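Alginate lyase (Chitinophaga sp. MD30, PDB 6KCW) cleaves alginate, most likely by beta-elimination, as a bacterial member of polysaccharide lyase family 36. Local coordinates at residues A[130-135]-A[181-186]; A[118-121]-A[127-130]. One frame throughout, in Å; residues are numbered along the deposited sequence.

Contact 1: A[130-135]-A[181-186]; sequences FQPYIY and AQIIIN. With PO4 (phosphate ion), chain B.
Where F130 lies over I185 and P132 over I183, the two backbones stand too far apart for strand pairing: the CA atoms of P132 and I183 are 7.3 Å apart, and those of F130 and I185 9.0 Å. This is face-to-face packing in a beta sandwich, as in the concanavalin-like clan to which the chain belongs. Strand 128-135 comes from one antiparallel sheet and strand 179-185 from the other, and this matching of residues makes them run in opposed senses. Two isoleucines span the interface with their delta methyls. In I183, CG1 is anti to the carbonyl carbon (chi1 -63°), and the extended chain carries CD1 obliquely to P132 CB, 3.7 Å away, with P132 CA at 3.8 Å. V190 and L191 of strand 188-195 also touch the proline. I185 has the same shape, and its CD1 lies 3.8 Å from F130 CB and 3.9 Å from F130 CG, where the ring joins its chain. The ring itself meets Y163 edge-to-face. Farther along, W197 touches both I134 and A181, whose CB atoms point across the interface. On the opposite side of strand 128-135 lie Q131 and Y133. Y133, its CG anti to the backbone N (chi1 -161°), leaves on the side away from strand 179-185, and its hydroxyl ends beside a phosphate, probably acquired in crystallisation, which K91 NZ and R117 NH2 also hold. The modelled phosphate is doubtful in detail, because its O4 sits implausibly close to Y135 OH, and this makes its hydrogen bond to Y133 uncertain. The Y133 hydroxyl has a second partner in the protein itself: Y133 OH is hydrogen-bonded to the backbone N of G144.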
ATOM      1  N   PHE A 130      -1.460 -12.509   0.083  1.00 44.53           N
ATOM      2  CA  PHE A 130      -0.778 -11.231   0.199  1.00 41.95           C
ATOM      3  C   PHE A 130       0.704 -11.423  -0.128  1.00 41.46           C
ATOM      4  O   PHE A 130       1.242 -12.529  -0.052  1.00 39.35           O
ATOM      5  CB  PHE A 130      -0.948 -10.653   1.614  1.00 41.66           C
ATOM      6  CG  PHE A 130      -2.326 -10.109   1.897  1.00 39.11           C
ATOM      7  CD1 PHE A 130      -2.821  -9.030   1.175  1.00 37.41           C
ATOM      8  CD2 PHE A 130      -3.114 -10.661   2.891  1.00 40.76           C
ATOM      9  CE1 PHE A 130      -4.075  -8.514   1.422  1.00 34.54           C
ATOM     10  CE2 PHE A 130      -4.382 -10.142   3.155  1.00 42.43           C
ATOM     11  CZ  PHE A 130      -4.862  -9.062   2.403  1.00 38.29           C
ATOM     12  N   GLN A 131       1.364 -10.333  -0.526  1.00 41.53           N
ATOM     13  CA  GLN A 131       2.789 -10.427  -0.808  1.00 39.98           C
ATOM     14  C   GLN A 131       3.378  -9.036  -0.705  1.00 39.62           C
ATOM     15  O   GLN A 131       2.760  -8.077  -1.187  1.00 41.80           O
ATOM     16  CB  GLN A 131       3.074 -11.025  -2.199  1.00 36.34           C
ATOM     17  CG  GLN A 131       2.829 -10.076  -3.397  1.00 41.52           C
ATOM     18  CD  GLN A 131       3.135 -10.701  -4.766  1.00 40.43           C
ATOM     19  OE1 GLN A 131       3.319 -11.916  -4.886  1.00 43.25           O
ATOM     20  NE2 GLN A 131       3.195  -9.863  -5.802  1.00 39.17           N
ATOM     21  N   PRO A 132       4.537  -8.875  -0.083  1.00 38.56           N
ATOM     22  CA  PRO A 132       5.245  -7.598  -0.178  1.00 38.82           C
ATOM     23  C   PRO A 132       5.491  -7.250  -1.637  1.00 39.47           C
ATOM     24  O   PRO A 132       5.510  -8.113  -2.518  1.00 40.53           O
ATOM     25  CB  PRO A 132       6.569  -7.853   0.557  1.00 40.30           C
ATOM     26  CG  PRO A 132       6.368  -9.142   1.319  1.00 41.34           C
ATOM     27  CD  PRO A 132       5.331  -9.922   0.583  1.00 41.22           C
ATOM     28  N   TYR A 133       5.683  -5.958  -1.887  1.00 37.50           N
ATOM     29  CA  TYR A 133       5.929  -5.467  -3.243  1.00 37.78           C
ATOM     30  C   TYR A 133       6.809  -4.223  -3.103  1.00 36.55           C
ATOM     31  O   TYR A 133       6.309  -3.100  -3.033  1.00 39.33           O
ATOM     32  CB  TYR A 133       4.628  -5.170  -3.975  1.00 36.05           C
ATOM     33  CG  TYR A 133       4.815  -5.111  -5.465  1.00 40.58           C
ATOM     34  CD1 TYR A 133       5.043  -6.273  -6.192  1.00 41.14           C
ATOM     35  CD2 TYR A 133       4.794  -3.903  -6.145  1.00 40.67           C
ATOM     36  CE1 TYR A 133       5.233  -6.243  -7.544  1.00 41.39           C
ATOM     37  CE2 TYR A 133       4.983  -3.863  -7.509  1.00 44.00           C
ATOM     38  CZ  TYR A 133       5.198  -5.038  -8.204  1.00 44.31           C
ATOM     39  OH  TYR A 133       5.397  -5.012  -9.564  1.00 45.79           O
ATOM     40  N   ILE A 134       8.117  -4.441  -3.049  1.00 37.86           N
ATOM     41  CA  ILE A 134       9.065  -3.421  -2.623  1.00 37.18           C
ATOM     42  C   ILE A 134       9.954  -3.041  -3.803  1.00 38.80           C
ATOM     43  O   ILE A 134      10.593  -3.904  -4.416  1.00 35.28           O
ATOM     44  CB  ILE A 134       9.911  -3.908  -1.436  1.00 37.36           C
ATOM     45  CG1 ILE A 134       9.030  -4.593  -0.396  1.00 35.82           C
ATOM     46  CG2 ILE A 134      10.588  -2.747  -0.754  1.00 36.37           C
ATOM     47  CD1 ILE A 134       7.910  -3.732   0.068  1.00 38.46           C
ATOM     48  N   TYR A 135       9.966  -1.757  -4.143  1.00 39.29           N
ATOM     49  CA  TYR A 135      11.039  -1.199  -4.951  1.00 41.69           C
ATOM     50  C   TYR A 135      12.085  -0.687  -3.974  1.00 40.21           C
ATOM     51  O   TYR A 135      11.741  -0.062  -2.965  1.00 36.24           O
ATOM     52  CB  TYR A 135      10.545  -0.076  -5.875  1.00 40.97           C
ATOM     53  CG  TYR A 135       9.601  -0.527  -6.982  1.00 39.88           C
ATOM     54  CD1 TYR A 135       8.274  -0.802  -6.707  1.00 40.37           C
ATOM     55  CD2 TYR A 135      10.033  -0.651  -8.306  1.00 40.12           C
ATOM     56  CE1 TYR A 135       7.396  -1.211  -7.695  1.00 37.04           C
ATOM     57  CE2 TYR A 135       9.155  -1.065  -9.314  1.00 41.82           C
ATOM     58  CZ  TYR A 135       7.832  -1.347  -8.994  1.00 43.52           C
ATOM     59  OH  TYR A 135       6.916  -1.764  -9.953  1.00 47.16           O
ATOM     60  N   ALA A 181      12.454  -2.929   6.057  1.00 32.54           N
ATOM     61  CA  ALA A 181      11.106  -3.053   5.501  1.00 38.18           C
ATOM     62  C   ALA A 181      10.384  -4.192   6.211  1.00 34.74           C
ATOM     63  O   ALA A 181      10.880  -5.321   6.229  1.00 38.74           O
ATOM     64  CB  ALA A 181      11.156  -3.305   3.987  1.00 31.31           C
ATOM     65  N   GLN A 182       9.215  -3.913   6.779  1.00 37.15           N
ATOM     66  CA  GLN A 182       8.510  -4.920   7.563  1.00 32.33           C
ATOM     67  C   GLN A 182       7.018  -4.881   7.276  1.00 36.57           C
ATOM     68  O   GLN A 182       6.414  -3.804   7.239  1.00 37.13           O
ATOM     69  CB  GLN A 182       8.757  -4.718   9.061  1.00 35.83           C
ATOM     70  CG  GLN A 182       7.988  -5.674   9.981  1.00 37.66           C
ATOM     71  CD  GLN A 182       8.214  -5.377  11.461  1.00 37.47           C
ATOM     72  OE1 GLN A 182       7.349  -4.814  12.138  1.00 37.67           O
ATOM     73  NE2 GLN A 182       9.379  -5.755  11.965  1.00 38.09           N
ATOM     74  N   ILE A 183       6.425  -6.067   7.100  1.00 39.13           N
ATOM     75  CA  ILE A 183       4.977  -6.239   6.992  1.00 36.69           C
ATOM     76  C   ILE A 183       4.527  -7.332   7.954  1.00 35.97           C
ATOM     77  O   ILE A 183       5.036  -8.456   7.903  1.00 36.01           O
ATOM     78  CB  ILE A 183       4.546  -6.608   5.563  1.00 37.78           C
ATOM     79  CG1 ILE A 183       4.894  -5.482   4.584  1.00 36.81           C
ATOM     80  CG2 ILE A 183       3.041  -6.921   5.536  1.00 36.13           C
ATOM     81  CD1 ILE A 183       4.729  -5.875   3.156  1.00 35.09           C
ATOM     82  N   ILE A 184       3.551  -7.014   8.803  1.00 38.69           N
ATOM     83  CA  ILE A 184       2.999  -7.952   9.783  1.00 36.40           C
ATOM     84  C   ILE A 184       1.498  -8.046   9.544  1.00 38.15           C
ATOM     85  O   ILE A 184       0.800  -7.024   9.555  1.00 35.89           O
ATOM     86  CB  ILE A 184       3.289  -7.512  11.232  1.00 35.05           C
ATOM     87  CG1 ILE A 184       4.749  -7.078  11.405  1.00 36.74           C
ATOM     88  CG2 ILE A 184       2.958  -8.640  12.211  1.00 36.83           C
ATOM     89  CD1 ILE A 184       5.750  -8.226  11.405  1.00 36.97           C
ATOM     90  N   ILE A 185       1.002  -9.261   9.319  1.00 36.90           N
ATOM     91  CA  ILE A 185      -0.408  -9.491   9.019  1.00 36.82           C
ATOM     92  C   ILE A 185      -0.956 -10.464  10.053  1.00 39.30           C
ATOM     93  O   ILE A 185      -0.445 -11.584  10.190  1.00 39.02           O
ATOM     94  CB  ILE A 185      -0.616 -10.020   7.589  1.00 38.08           C
ATOM     95  CG1 ILE A 185      -0.061  -9.029   6.567  1.00 33.65           C
ATOM     96  CG2 ILE A 185      -2.093 -10.276   7.300  1.00 35.34           C
ATOM     97  CD1 ILE A 185      -0.180  -9.528   5.153  1.00 37.05           C
ATOM     98  N   ASN A 186      -2.001 -10.042  10.769  1.00 37.81           N
ATOM     99  CA  ASN A 186      -2.554 -10.837  11.859  1.00 40.00           C
ATOM    100  C   ASN A 186      -1.457 -11.245  12.841  1.00 38.59           C
ATOM    101  O   ASN A 186      -1.372 -12.402  13.247  1.00 39.81           O
ATOM    102  CB  ASN A 186      -3.279 -12.080  11.338  1.00 36.19           C
ATOM    103  CG  ASN A 186      -4.599 -11.765  10.690  1.00 37.61           C
ATOM    104  OD1 ASN A 186      -5.090 -10.643  10.771  1.00 37.42           O
ATOM    105  ND2 ASN A 186      -5.199 -12.770  10.056  1.00 35.59           N
TER
HETATM  106  P   PO4 B 301       4.259  -1.640 -10.675  1.00 52.18           P
HETATM  107  O1  PO4 B 301       3.530  -0.539  -9.949  1.00 47.76           O
HETATM  108  O2  PO4 B 301       4.425  -1.249 -12.128  1.00 51.56           O
HETATM  109  O3  PO4 B 301       3.454  -2.920 -10.675  1.00 40.60           O
HETATM  110  O4  PO4 B 301       5.652  -1.833 -10.056  1.00 54.74           O

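Contact 2: A[118-121]-A[127-130]; sequences MMWY and RVFF
Y121 O is gripped from the facing strand by F129 N, a 3.0 Å hydrogen bond with 155° at the hydrogen, and by the CA-H of V128 at 3.1 Å. The return bond, Y121 N to F129 O, is also 3.0 Å but more bent, at 130°, and W120 CA-H makes a further contact with that carbonyl. These bonds make Y121 and F129 the hydrogen-bonded pair of a beta hairpin, strands 113-122 and 128-135, while W120 and F130 form the adjacent non-hydrogen-bonded pair. F129 CG sits between its own backbone N and carbonyl carbon (chi1 43°), which brings one ring face under Y121 O. The Y121 and F129 side chains run side by side in the same direction, their rings oblique, Y121 CD2 3.7 Å from F129 CZ. The R127 guanidinium lays a face against F129, and R127 NH1 is hydrogen-bonded to G155 O. On the other sheet face, M118 crosses F130 obliquely in a Met-aromatic contact: CE reaches F130 CD1 at 3.5 Å, and SD stands 4.5 Å from the ring centroid. An alanine in place of M118 would probably leave a gap beside F130 CD1 and cost the ring its thioether contact. W120 turns its indole away, NE1 hydrogen-bonded to W86 O.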
ATOM      1  N   MET A 118       1.984  -3.287  -0.676  1.00 39.78           N
ATOM      2  CA  MET A 118       1.533  -4.663  -0.538  1.00 39.76           C
ATOM      3  C   MET A 118       0.549  -4.987  -1.650  1.00 38.05           C
ATOM      4  O   MET A 118      -0.205  -4.120  -2.105  1.00 37.51           O
ATOM      5  CB  MET A 118       0.875  -4.921   0.844  1.00 38.70           C
ATOM      6  CG  MET A 118       0.569  -6.401   1.131  1.00 38.01           C
ATOM      7  SD  MET A 118      -0.123  -6.737   2.771  1.00 41.97           S
ATOM      8  CE  MET A 118      -1.748  -5.965   2.609  1.00 37.80           C
ATOM      9  N   MET A 119       0.561  -6.249  -2.080  1.00 35.98           N
ATOM     10  CA  MET A 119      -0.329  -6.721  -3.129  1.00 40.02           C
ATOM     11  C   MET A 119      -1.079  -7.959  -2.665  1.00 41.37           C
ATOM     12  O   MET A 119      -0.657  -8.660  -1.745  1.00 40.86           O
ATOM     13  CB  MET A 119       0.426  -7.077  -4.412  1.00 38.45           C
ATOM     14  CG  MET A 119       1.131  -5.935  -5.079  1.00 37.65           C
ATOM     15  SD  MET A 119       1.792  -6.501  -6.657  1.00 41.66           S
ATOM     16  CE  MET A 119       0.346  -7.037  -7.572  1.00 35.61           C
ATOM     17  N   TRP A 120      -2.209  -8.219  -3.319  1.00 40.55           N
ATOM     18  CA  TRP A 120      -2.730  -9.572  -3.399  1.00 41.42           C
ATOM     19  C   TRP A 120      -2.372 -10.126  -4.777  1.00 43.87           C
ATOM     20  O   TRP A 120      -2.058  -9.375  -5.706  1.00 42.15           O
ATOM     21  CB  TRP A 120      -4.240  -9.613  -3.130  1.00 40.73           C
ATOM     22  CG  TRP A 120      -5.085  -9.354  -4.314  1.00 40.41           C
ATOM     23  CD1 TRP A 120      -5.605 -10.283  -5.164  1.00 39.58           C
ATOM     24  CD2 TRP A 120      -5.528  -8.078  -4.790  1.00 39.15           C
ATOM     25  NE1 TRP A 120      -6.338  -9.666  -6.151  1.00 42.35           N
ATOM     26  CE2 TRP A 120      -6.304  -8.311  -5.945  1.00 41.73           C
ATOM     27  CE3 TRP A 120      -5.335  -6.761  -4.359  1.00 38.89           C
ATOM     28  CZ2 TRP A 120      -6.896  -7.274  -6.671  1.00 38.41           C
ATOM     29  CZ3 TRP A 120      -5.925  -5.733  -5.078  1.00 35.64           C
ATOM     30  CH2 TRP A 120      -6.698  -5.998  -6.220  1.00 36.96           C
ATOM     31  N   TYR A 121      -2.359 -11.453  -4.890  1.00 45.74           N
ATOM     32  CA  TYR A 121      -1.786 -12.077  -6.076  1.00 48.28           C
ATOM     33  C   TYR A 121      -2.342 -13.486  -6.231  1.00 51.31           C
ATOM     34  O   TYR A 121      -2.490 -14.208  -5.240  1.00 44.87           O
ATOM     35  CB  TYR A 121      -0.254 -12.111  -5.980  1.00 49.95           C
ATOM     36  CG  TYR A 121       0.478 -12.531  -7.250  1.00 49.19           C
ATOM     37  CD1 TYR A 121       0.685 -11.634  -8.287  1.00 46.38           C
ATOM     38  CD2 TYR A 121       1.008 -13.814  -7.383  1.00 51.70           C
ATOM     39  CE1 TYR A 121       1.367 -12.011  -9.434  1.00 50.09           C
ATOM     40  CE2 TYR A 121       1.696 -14.198  -8.527  1.00 48.34           C
ATOM     41  CZ  TYR A 121       1.865 -13.293  -9.549  1.00 51.64           C
ATOM     42  OH  TYR A 121       2.546 -13.668 -10.685  1.00 53.69           O
ATOM     43  N   ARG A 127      -3.508 -20.399  -6.227  1.00 54.10           N
ATOM     44  CA  ARG A 127      -3.313 -19.863  -4.886  1.00 52.73           C
ATOM     45  C   ARG A 127      -3.424 -18.341  -4.907  1.00 48.47           C
ATOM     46  O   ARG A 127      -3.029 -17.691  -5.878  1.00 51.27           O
ATOM     47  CB  ARG A 127      -1.949 -20.297  -4.333  1.00 50.94           C
ATOM     48  CG  ARG A 127      -1.892 -20.397  -2.806  1.00 49.69           C
ATOM     49  CD  ARG A 127      -0.633 -21.126  -2.298  1.00 49.87           C
ATOM     50  NE  ARG A 127       0.571 -20.291  -2.294  1.00 48.34           N
ATOM     51  CZ  ARG A 127       0.987 -19.566  -1.257  1.00 47.61           C
ATOM     52  NH1 ARG A 127       0.307 -19.563  -0.114  1.00 48.80           N
ATOM     53  NH2 ARG A 127       2.094 -18.842  -1.359  1.00 42.46           N
ATOM     54  N   VAL A 128      -3.976 -17.776  -3.835  1.00 48.17           N
ATOM     55  CA  VAL A 128      -4.199 -16.336  -3.717  1.00 49.15           C
ATOM     56  C   VAL A 128      -3.705 -15.880  -2.350  1.00 46.85           C
ATOM     57  O   VAL A 128      -4.166 -16.387  -1.323  1.00 44.69           O
ATOM     58  CB  VAL A 128      -5.682 -15.962  -3.898  1.00 48.79           C
ATOM     59  CG1 VAL A 128      -5.880 -14.473  -3.646  1.00 44.63           C
ATOM     60  CG2 VAL A 128      -6.157 -16.346  -5.294  1.00 49.85           C
ATOM     61  N   PHE A 129      -2.804 -14.897  -2.331  1.00 44.51           N
ATOM     62  CA  PHE A 129      -2.184 -14.490  -1.076  1.00 46.22           C
ATOM     63  C   PHE A 129      -1.901 -12.993  -1.075  1.00 43.29           C
ATOM     64  O   PHE A 129      -2.093 -12.296  -2.071  1.00 40.80           O
ATOM     65  CB  PHE A 129      -0.883 -15.276  -0.818  1.00 44.35           C
ATOM     66  CG  PHE A 129      -0.005 -15.419  -2.035  1.00 39.94           C
ATOM     67  CD1 PHE A 129       0.909 -14.430  -2.369  1.00 42.13           C
ATOM     68  CD2 PHE A 129      -0.096 -16.542  -2.843  1.00 41.36           C
ATOM     69  CE1 PHE A 129       1.710 -14.548  -3.491  1.00 41.88           C
ATOM     70  CE2 PHE A 129       0.703 -16.677  -3.970  1.00 46.86           C
ATOM     71  CZ  PHE A 129       1.607 -15.675  -4.298  1.00 46.98           C
ATOM     72  N   PHE A 130      -1.460 -12.509   0.083  1.00 44.53           N
ATOM     73  CA  PHE A 130      -0.778 -11.231   0.199  1.00 41.95           C
ATOM     74  C   PHE A 130       0.704 -11.423  -0.128  1.00 41.46           C
ATOM     75  O   PHE A 130       1.242 -12.529  -0.052  1.00 39.35           O
ATOM     76  CB  PHE A 130      -0.948 -10.653   1.614  1.00 41.66           C
ATOM     77  CG  PHE A 130      -2.326 -10.109   1.897  1.00 39.11           C
ATOM     78  CD1 PHE A 130      -2.821  -9.030   1.175  1.00 37.41           C
ATOM     79  CD2 PHE A 130      -3.114 -10.661   2.891  1.00 40.76           C
ATOM     80  CE1 PHE A 130      -4.075  -8.514   1.422  1.00 34.54           C
ATOM     81  CE2 PHE A 130      -4.382 -10.142   3.155  1.00 42.43           C
ATOM     82  CZ  PHE A 130      -4.862  -9.062   2.403  1.00 38.29           C
TER

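How the contacts relate
F130 belongs to both contacts, whose centres lie 10 Å apart: contact 2 pairs strand 128-135 within its sheet, and contact 1 lays the same strand on the opposing sheet. The hairpin pairing carries on into 130-135 through a probable hydrogen bond from Q131 N to M119 O, 2.9 Å. On the inner side, I185 CD1 lies 3.7 Å from M118 SD, so the methionine and F130 meet the same isoleucine. On the other side, M119 SD packs 3.3 Å from Y133 CD1, and the M119 side chain is about 6 Å from the phosphate. That ion, with K91 and R117, may mark the substrate pocket, though this remains an inference.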